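Local coordinates for quinoline 2-oxidoreductase medium subunit (Pseudomonas putida, PDB 1T3Q), which forms the FAD-carrying subunit of a molybdenum hydroxylase that oxidises quinoline at carbon 2, and probably passes electrons through its flavin, at residues C89-H102 and P174-G188. Sequence-based numbering, arbitrary orientation.
With FAD (flavin-adenine dinucleotide), chain R.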
loop_
_atom_site.group_PDB
_atom_site.type_symbol
_atom_site.label_atom_id
_atom_site.label_comp_id
_atom_site.label_asym_id
_atom_site.label_seq_id
_atom_site.Cartn_x
_atom_site.Cartn_y
_atom_site.Cartn_z
ATOM N N CYS C 89 13.582 37.177 45.827
ATOM C CA CYS C 89 14.972 37.298 46.255
ATOM C C CYS C 89 15.933 37.830 45.193
ATOM O O CYS C 89 16.752 38.701 45.481
ATOM C CB CYS C 89 15.483 35.948 46.758
ATOM S SG CYS C 89 14.642 35.347 48.235
ATOM N N VAL C 90 15.842 37.304 43.975
ATOM C CA VAL C 90 16.732 37.728 42.894
ATOM C C VAL C 90 15.940 37.980 41.608
ATOM O O VAL C 90 16.070 37.242 40.627
ATOM C CB VAL C 90 17.822 36.651 42.631
ATOM C CG1 VAL C 90 18.839 37.159 41.614
ATOM C CG2 VAL C 90 18.516 36.287 43.938
ATOM N N PRO C 91 15.115 39.041 41.598
ATOM C CA PRO C 91 14.284 39.413 40.448
ATOM C C PRO C 91 15.009 39.550 39.110
ATOM O O PRO C 91 14.383 39.455 38.057
ATOM C CB PRO C 91 13.633 40.722 40.898
ATOM C CG PRO C 91 14.623 41.283 41.872
ATOM C CD PRO C 91 15.019 40.063 42.655
ATOM N N ILE C 92 16.319 39.769 39.143
ATOM C CA ILE C 92 17.068 39.902 37.902
ATOM C C ILE C 92 17.183 38.551 37.197
ATOM O O ILE C 92 17.286 38.490 35.974
ATOM C CB ILE C 92 18.492 40.471 38.148
ATOM C CG1 ILE C 92 19.202 40.694 36.810
ATOM C CG2 ILE C 92 19.301 39.514 39.026
ATOM C CD1 ILE C 92 18.529 41.730 35.910
ATOM N N LEU C 93 17.153 37.468 37.968
ATOM C CA LEU C 93 17.270 36.127 37.397
ATOM C C LEU C 93 16.163 35.836 36.381
ATOM O O LEU C 93 16.440 35.476 35.240
ATOM C CB LEU C 93 17.251 35.068 38.506
ATOM C CG LEU C 93 18.232 33.897 38.371
ATOM C CD1 LEU C 93 17.890 32.840 39.407
ATOM C CD2 LEU C 93 18.176 33.302 36.982
ATOM N N PRO C 94 14.890 35.984 36.782
ATOM C CA PRO C 94 13.845 35.705 35.794
ATOM C C PRO C 94 13.853 36.662 34.597
ATOM O O PRO C 94 13.436 36.291 33.502
ATOM C CB PRO C 94 12.551 35.769 36.618
ATOM C CG PRO C 94 12.906 36.633 37.780
ATOM C CD PRO C 94 14.310 36.201 38.118
ATOM N N LYS C 95 14.332 37.887 34.791
ATOM C CA LYS C 95 14.367 38.829 33.679
ATOM C C LYS C 95 15.431 38.424 32.658
ATOM O O LYS C 95 15.286 38.664 31.455
ATOM C CB LYS C 95 14.611 40.254 34.185
ATOM C CG LYS C 95 13.463 40.771 35.046
ATOM C CD LYS C 95 13.435 42.287 35.141
ATOM C CE LYS C 95 14.650 42.834 35.855
ATOM N NZ LYS C 95 14.518 44.306 36.046
ATOM N N VAL C 96 16.497 37.795 33.142
ATOM C CA VAL C 96 17.572 37.340 32.269
ATOM C C VAL C 96 17.131 36.077 31.529
ATOM O O VAL C 96 17.409 35.907 30.340
ATOM C CB VAL C 96 18.857 37.024 33.076
ATOM C CG1 VAL C 96 19.903 36.386 32.166
ATOM C CG2 VAL C 96 19.415 38.305 33.696
ATOM N N LEU C 97 16.428 35.201 32.241
ATOM C CA LEU C 97 15.951 33.945 31.673
ATOM C C LEU C 97 14.967 34.123 30.522
ATOM O O LEU C 97 14.764 33.202 29.731
ATOM C CB LEU C 97 15.328 33.086 32.774
ATOM C CG LEU C 97 16.348 32.497 33.757
ATOM C CD1 LEU C 97 15.646 31.985 35.001
ATOM C CD2 LEU C 97 17.120 31.381 33.071
ATOM N N ALA C 98 14.356 35.299 30.424
ATOM C CA ALA C 98 13.416 35.566 29.343
ATOM C C ALA C 98 14.149 35.551 27.999
ATOM O O ALA C 98 13.547 35.311 26.951
ATOM C CB ALA C 98 12.744 36.920 29.554
ATOM N N HIS C 99 15.452 35.801 28.045
ATOM C CA HIS C 99 16.294 35.832 26.851
ATOM C C HIS C 99 16.847 34.457 26.484
ATOM O O HIS C 99 17.348 34.261 25.376
ATOM C CB HIS C 99 17.466 36.799 27.065
ATOM C CG HIS C 99 17.056 38.234 27.177
ATOM N ND1 HIS C 99 16.786 39.018 26.075
ATOM C CD2 HIS C 99 16.846 39.020 28.260
ATOM C CE1 HIS C 99 16.426 40.226 26.474
ATOM N NE2 HIS C 99 16.453 40.252 27.794
ATOM N N VAL C 100 16.759 33.507 27.407
ATOM C CA VAL C 100 17.284 32.170 27.155
ATOM C C VAL C 100 16.374 31.277 26.313
ATOM O O VAL C 100 15.283 30.892 26.743
ATOM C CB VAL C 100 17.610 31.452 28.488
ATOM C CG1 VAL C 100 18.043 30.017 28.224
ATOM C CG2 VAL C 100 18.713 32.208 29.219
ATOM N N ALA C 101 16.846 30.954 25.110
ATOM C CA ALA C 101 16.128 30.092 24.175
ATOM C C ALA C 101 14.637 30.409 24.078
ATOM O O ALA C 101 14.225 31.572 24.039
ATOM C CB ALA C 101 16.322 28.632 24.577
ATOM N N HIS C 102 13.835 29.354 24.018
ATOM C CA HIS C 102 12.396 29.506 23.935
ATOM C C HIS C 102 11.730 28.629 24.976
ATOM O O HIS C 102 12.391 27.855 25.671
ATOM C CB HIS C 102 11.893 29.141 22.534
ATOM C CG HIS C 102 12.462 30.002 21.451
ATOM N ND1 HIS C 102 13.743 29.842 20.969
ATOM C CD2 HIS C 102 11.941 31.065 20.792
ATOM C CE1 HIS C 102 13.988 30.771 20.061
ATOM N NE2 HIS C 102 12.912 31.526 19.935
ATOM N N PRO C 174 21.240 40.446 45.996
ATOM C CA PRO C 174 21.880 41.714 45.632
ATOM C C PRO C 174 21.373 42.979 46.319
ATOM O O PRO C 174 20.183 43.134 46.584
ATOM C CB PRO C 174 21.697 41.765 44.115
ATOM C CG PRO C 174 20.408 41.030 43.910
ATOM C CD PRO C 174 20.557 39.849 44.834
ATOM N N ALA C 175 22.307 43.877 46.611
ATOM C CA ALA C 175 21.987 45.156 47.231
ATOM C C ALA C 175 21.842 46.146 46.078
ATOM O O ALA C 175 21.035 47.077 46.127
ATOM C CB ALA C 175 23.112 45.581 48.164
ATOM N N LEU C 176 22.631 45.923 45.031
ATOM C CA LEU C 176 22.602 46.767 43.844
ATOM C C LEU C 176 21.330 46.489 43.061
ATOM O O LEU C 176 20.762 45.399 43.153
ATOM C CB LEU C 176 23.796 46.451 42.940
ATOM C CG LEU C 176 25.213 46.677 43.462
ATOM C CD1 LEU C 176 26.207 45.957 42.558
ATOM C CD2 LEU C 176 25.506 48.172 43.519
ATOM N N HIS C 177 20.877 47.476 42.294
ATOM C CA HIS C 177 19.700 47.292 41.459
ATOM C C HIS C 177 20.203 46.896 40.072
ATOM O O HIS C 177 20.921 47.659 39.423
ATOM C CB HIS C 177 18.882 48.576 41.359
ATOM C CG HIS C 177 17.752 48.480 40.385
ATOM N ND1 HIS C 177 17.918 48.695 39.034
ATOM C CD2 HIS C 177 16.457 48.123 40.554
ATOM C CE1 HIS C 177 16.774 48.475 38.414
ATOM N NE2 HIS C 177 15.871 48.125 39.312
ATOM N N TRP C 178 19.815 45.706 39.626
ATOM C CA TRP C 178 20.258 45.175 38.340
ATOM C C TRP C 178 19.302 45.266 37.158
ATOM O O TRP C 178 18.082 45.171 37.304
ATOM C CB TRP C 178 20.644 43.703 38.488
ATOM C CG TRP C 178 21.862 43.445 39.299
ATOM C CD1 TRP C 178 21.917 43.106 40.623
ATOM C CD2 TRP C 178 23.212 43.474 38.833
ATOM N NE1 TRP C 178 23.226 42.916 41.007
ATOM C CE2 TRP C 178 24.040 43.137 39.927
ATOM C CE3 TRP C 178 23.804 43.751 37.594
ATOM C CZ2 TRP C 178 25.434 43.070 39.820
ATOM C CZ3 TRP C 178 25.193 43.684 37.487
ATOM C CH2 TRP C 178 25.990 43.346 38.596
ATOM N N GLU C 179 19.889 45.430 35.978
ATOM C CA GLU C 179 19.156 45.466 34.722
ATOM C C GLU C 179 20.055 44.727 33.741
ATOM O O GLU C 179 21.283 44.804 33.836
ATOM C CB GLU C 179 18.897 46.904 34.255
ATOM C CG GLU C 179 17.909 47.664 35.136
ATOM C CD GLU C 179 16.512 47.049 35.152
ATOM O OE1 GLU C 179 15.671 47.505 35.958
ATOM O OE2 GLU C 179 16.244 46.120 34.363
ATOM N N PHE C 180 19.445 44.003 32.812
ATOM C CA PHE C 180 20.191 43.214 31.841
ATOM C C PHE C 180 19.630 43.386 30.439
ATOM O O PHE C 180 18.449 43.681 30.260
ATOM C CB PHE C 180 20.120 41.735 32.241
ATOM C CG PHE C 180 20.648 40.785 31.199
ATOM C CD1 PHE C 180 21.986 40.398 31.200
ATOM C CD2 PHE C 180 19.803 40.267 30.220
ATOM C CE1 PHE C 180 22.475 39.505 30.242
ATOM C CE2 PHE C 180 20.280 39.374 29.255
ATOM C CZ PHE C 180 21.619 38.991 29.267
ATOM N N ASP C 181 20.488 43.192 29.445
ATOM C CA ASP C 181 20.075 43.290 28.057
ATOM C C ASP C 181 21.134 42.621 27.197
ATOM O O ASP C 181 22.241 42.360 27.657
ATOM C CB ASP C 181 19.906 44.750 27.645
ATOM C CG ASP C 181 19.027 44.909 26.421
ATOM O OD1 ASP C 181 18.864 46.058 25.965
ATOM O OD2 ASP C 181 18.493 43.893 25.917
ATOM N N GLU C 182 20.791 42.331 25.949
ATOM C CA GLU C 182 21.730 41.684 25.048
ATOM C C GLU C 182 21.321 41.944 23.606
ATOM O O GLU C 182 20.232 42.446 23.343
ATOM C CB GLU C 182 21.751 40.175 25.310
ATOM C CG GLU C 182 20.501 39.433 24.828
ATOM C CD GLU C 182 20.509 37.964 25.210
ATOM O OE1 GLU C 182 19.840 37.158 24.527
ATOM O OE2 GLU C 182 21.178 37.616 26.205
ATOM N N TYR C 183 22.210 41.607 22.680
ATOM C CA TYR C 183 21.939 41.778 21.261
ATOM C C TYR C 183 21.951 40.401 20.612
ATOM O O TYR C 183 22.969 39.712 20.627
ATOM C CB TYR C 183 23.014 42.643 20.607
ATOM C CG TYR C 183 22.739 42.976 19.155
ATOM C CD1 TYR C 183 21.974 44.089 18.810
ATOM C CD2 TYR C 183 23.257 42.189 18.125
ATOM C CE1 TYR C 183 21.736 44.420 17.474
ATOM C CE2 TYR C 183 23.024 42.509 16.783
ATOM C CZ TYR C 183 22.266 43.628 16.467
ATOM O OH TYR C 183 22.053 43.973 15.148
ATOM N N ALA C 184 20.812 40.005 20.056
ATOM C CA ALA C 184 20.674 38.720 19.375
ATOM C C ALA C 184 19.871 38.973 18.102
ATOM O O ALA C 184 18.984 39.826 18.093
ATOM C CB ALA C 184 19.945 37.724 20.273
ATOM N N ARG C 185 20.186 38.252 17.028
ATOM C CA ARG C 185 19.476 38.419 15.755
ATOM C C ARG C 185 17.967 38.530 15.988
ATOM O O ARG C 185 17.313 39.438 15.465
ATOM C CB ARG C 185 19.795 37.248 14.821
ATOM C CG ARG C 185 21.276 37.164 14.444
ATOM C CD ARG C 185 21.703 38.336 13.568
ATOM N NE ARG C 185 21.605 38.023 12.141
ATOM C CZ ARG C 185 21.006 38.798 11.245
ATOM N NH1 ARG C 185 20.970 38.438 9.969
ATOM N NH2 ARG C 185 20.427 39.924 11.631
ATOM N N ARG C 186 17.426 37.599 16.769
ATOM C CA ARG C 186 16.009 37.585 17.144
ATOM C C ARG C 186 16.002 37.236 18.632
ATOM O O ARG C 186 16.813 36.421 19.071
ATOM C CB ARG C 186 15.225 36.508 16.380
ATOM C CG ARG C 186 14.825 36.858 14.944
ATOM C CD ARG C 186 16.013 36.801 14.008
ATOM N NE ARG C 186 16.682 35.506 14.090
ATOM C CZ ARG C 186 16.221 34.382 13.550
ATOM N NH1 ARG C 186 16.904 33.254 13.692
ATOM N NH2 ARG C 186 15.092 34.389 12.855
ATOM N N LYS C 187 15.105 37.839 19.410
ATOM C CA LYS C 187 15.066 37.529 20.835
ATOM C C LYS C 187 14.966 36.020 21.017
ATOM O O LYS C 187 14.087 35.372 20.444
ATOM C CB LYS C 187 13.883 38.211 21.530
ATOM C CG LYS C 187 13.866 37.941 23.033
ATOM C CD LYS C 187 12.914 38.850 23.784
ATOM C CE LYS C 187 13.066 38.660 25.287
ATOM N NZ LYS C 187 12.257 39.636 26.065
ATOM N N GLY C 188 15.877 35.473 21.817
ATOM C CA GLY C 188 15.905 34.040 22.051
ATOM C C GLY C 188 17.160 33.467 21.419
ATOM O O GLY C 188 17.651 32.410 21.821
HETATM P PA FAD R . 22.407 18.911 29.687
HETATM O O1A FAD R . 22.365 19.199 28.227
HETATM O O2A FAD R . 21.950 17.734 30.133
HETATM O O5B FAD R . 23.917 18.860 29.837
HETATM C C5B FAD R . 24.808 20.018 29.932
HETATM C C4B FAD R . 26.284 19.514 30.230
HETATM O O4B FAD R . 26.481 19.673 31.691
HETATM C C3B FAD R . 26.686 18.028 29.934
HETATM O O3B FAD R . 28.032 17.915 29.581
HETATM C C2B FAD R . 26.318 17.322 31.274
HETATM O O2B FAD R . 27.080 16.162 31.495
HETATM C C1B FAD R . 26.721 18.353 32.287
HETATM N N9A FAD R . 25.900 18.391 33.497
HETATM C C8A FAD R . 24.544 18.635 33.580
HETATM N N7A FAD R . 24.124 18.826 34.829
HETATM C C5A FAD R . 25.251 18.682 35.602
HETATM C C6A FAD R . 25.484 18.796 37.078
HETATM N N6A FAD R . 24.542 19.034 37.957
HETATM N N1A FAD R . 26.798 18.596 37.479
HETATM C C2A FAD R . 27.818 18.335 36.589
HETATM N N3A FAD R . 27.699 18.207 35.236
HETATM C C4A FAD R . 26.388 18.332 34.790
HETATM N N1 FAD R . 21.292 28.489 26.573
HETATM C C2 FAD R . 21.482 29.776 26.875
HETATM O O2 FAD R . 22.244 30.125 27.742
HETATM N N3 FAD R . 20.941 30.824 26.056
HETATM C C4 FAD R . 20.271 30.555 24.865
HETATM O O4 FAD R . 19.869 31.479 24.194
HETATM C C4X FAD R . 20.125 29.148 24.478
HETATM N N5 FAD R . 19.479 28.808 23.315
HETATM C C5X FAD R . 19.274 27.467 23.048
HETATM C C6 FAD R . 18.603 27.131 21.827
HETATM C C7 FAD R . 18.349 25.804 21.477
HETATM C C7M FAD R . 17.665 25.504 20.161
HETATM C C8 FAD R . 18.755 24.709 22.391
HETATM C C8M FAD R . 18.508 23.253 22.078
HETATM C C9 FAD R . 19.401 25.028 23.615
HETATM C C9A FAD R . 19.679 26.392 23.947
HETATM N N10 FAD R . 20.362 26.810 25.173
HETATM C C10 FAD R . 20.621 28.122 25.430
HETATM C "C1'" FAD R . 20.940 25.752 26.046
HETATM C "C2'" FAD R . 20.089 25.481 27.321
HETATM O "O2'" FAD R . 20.253 26.564 28.242
HETATM C "C3'" FAD R . 20.605 24.157 27.893
HETATM O "O3'" FAD R . 19.503 23.577 28.605
HETATM C "C4'" FAD R . 21.808 24.326 28.859
HETATM O "O4'" FAD R . 22.917 24.948 28.205
HETATM C "C5'" FAD R . 22.203 22.945 29.302
HETATM O "O5'" FAD R . 21.330 22.515 30.512
HETATM P P FAD R . 20.735 21.133 30.525
HETATM O O1P FAD R . 20.001 21.027 31.867
HETATM O O2P FAD R . 20.006 20.833 29.382
HETATM O O3P FAD R . 21.853 20.175 30.566
HETATM O O HOH W 1 16.209 43.572 38.781
HETATM O O HOH W 2 17.096 38.053 23.531
HETATM O O HOH W 3 16.211 42.405 29.716
#
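His99 turns the face of its imidazole to the ring edge of Phe180 in an offset edge-to-face pair, planes 63° apart, with His99 CD2 3.6 Å from Phe180 CE2. The Lys187 chain crosses the same imidazole at about a right angle, its CE making an off-centre CH-pi contact. Both imidazole nitrogens meet water in the ring plane: one water lies 2.7 Å from His99 ND1 and donates to Glu182 OE1, while another, 2.9 Å from His99 NE2, donates to Phe180 O. With alanine in place of His99, the edge of Phe180 would probably lose its aromatic partner and both waters the ring nitrogens that hold them. Val96 covers a face of Phe180, its CG2 3.7 Å from Phe180 CG, and the phenyl lies there because its CG is anti to the backbone N (chi1 170°). Ile92 CG1 rests 3.7 Å from Trp178 CB. A salt bridge closes the outer margin, Lys95 NZ reaching Glu179 OE2 at 3.0 Å from above the carboxylate plane. The short axes of helix 92-97 and strand 177-183, an edge strand, within this chain, of an antiparallel sheet, run 9° apart and approach to 8.5 Å, joining the FAD-binding domain to the C-terminal domain of this flavoprotein family. At the flavin end, Ala101 N gives a weak hydrogen bond to FAD O4, and Gly188 CA packs 3.6 Å from Ala101 O, where a side chain would collide with His102. An apolar and aromatic core, flanked by a salt bridge and bridging waters, is consistent with a domain interface that also shapes the cofactor pocket.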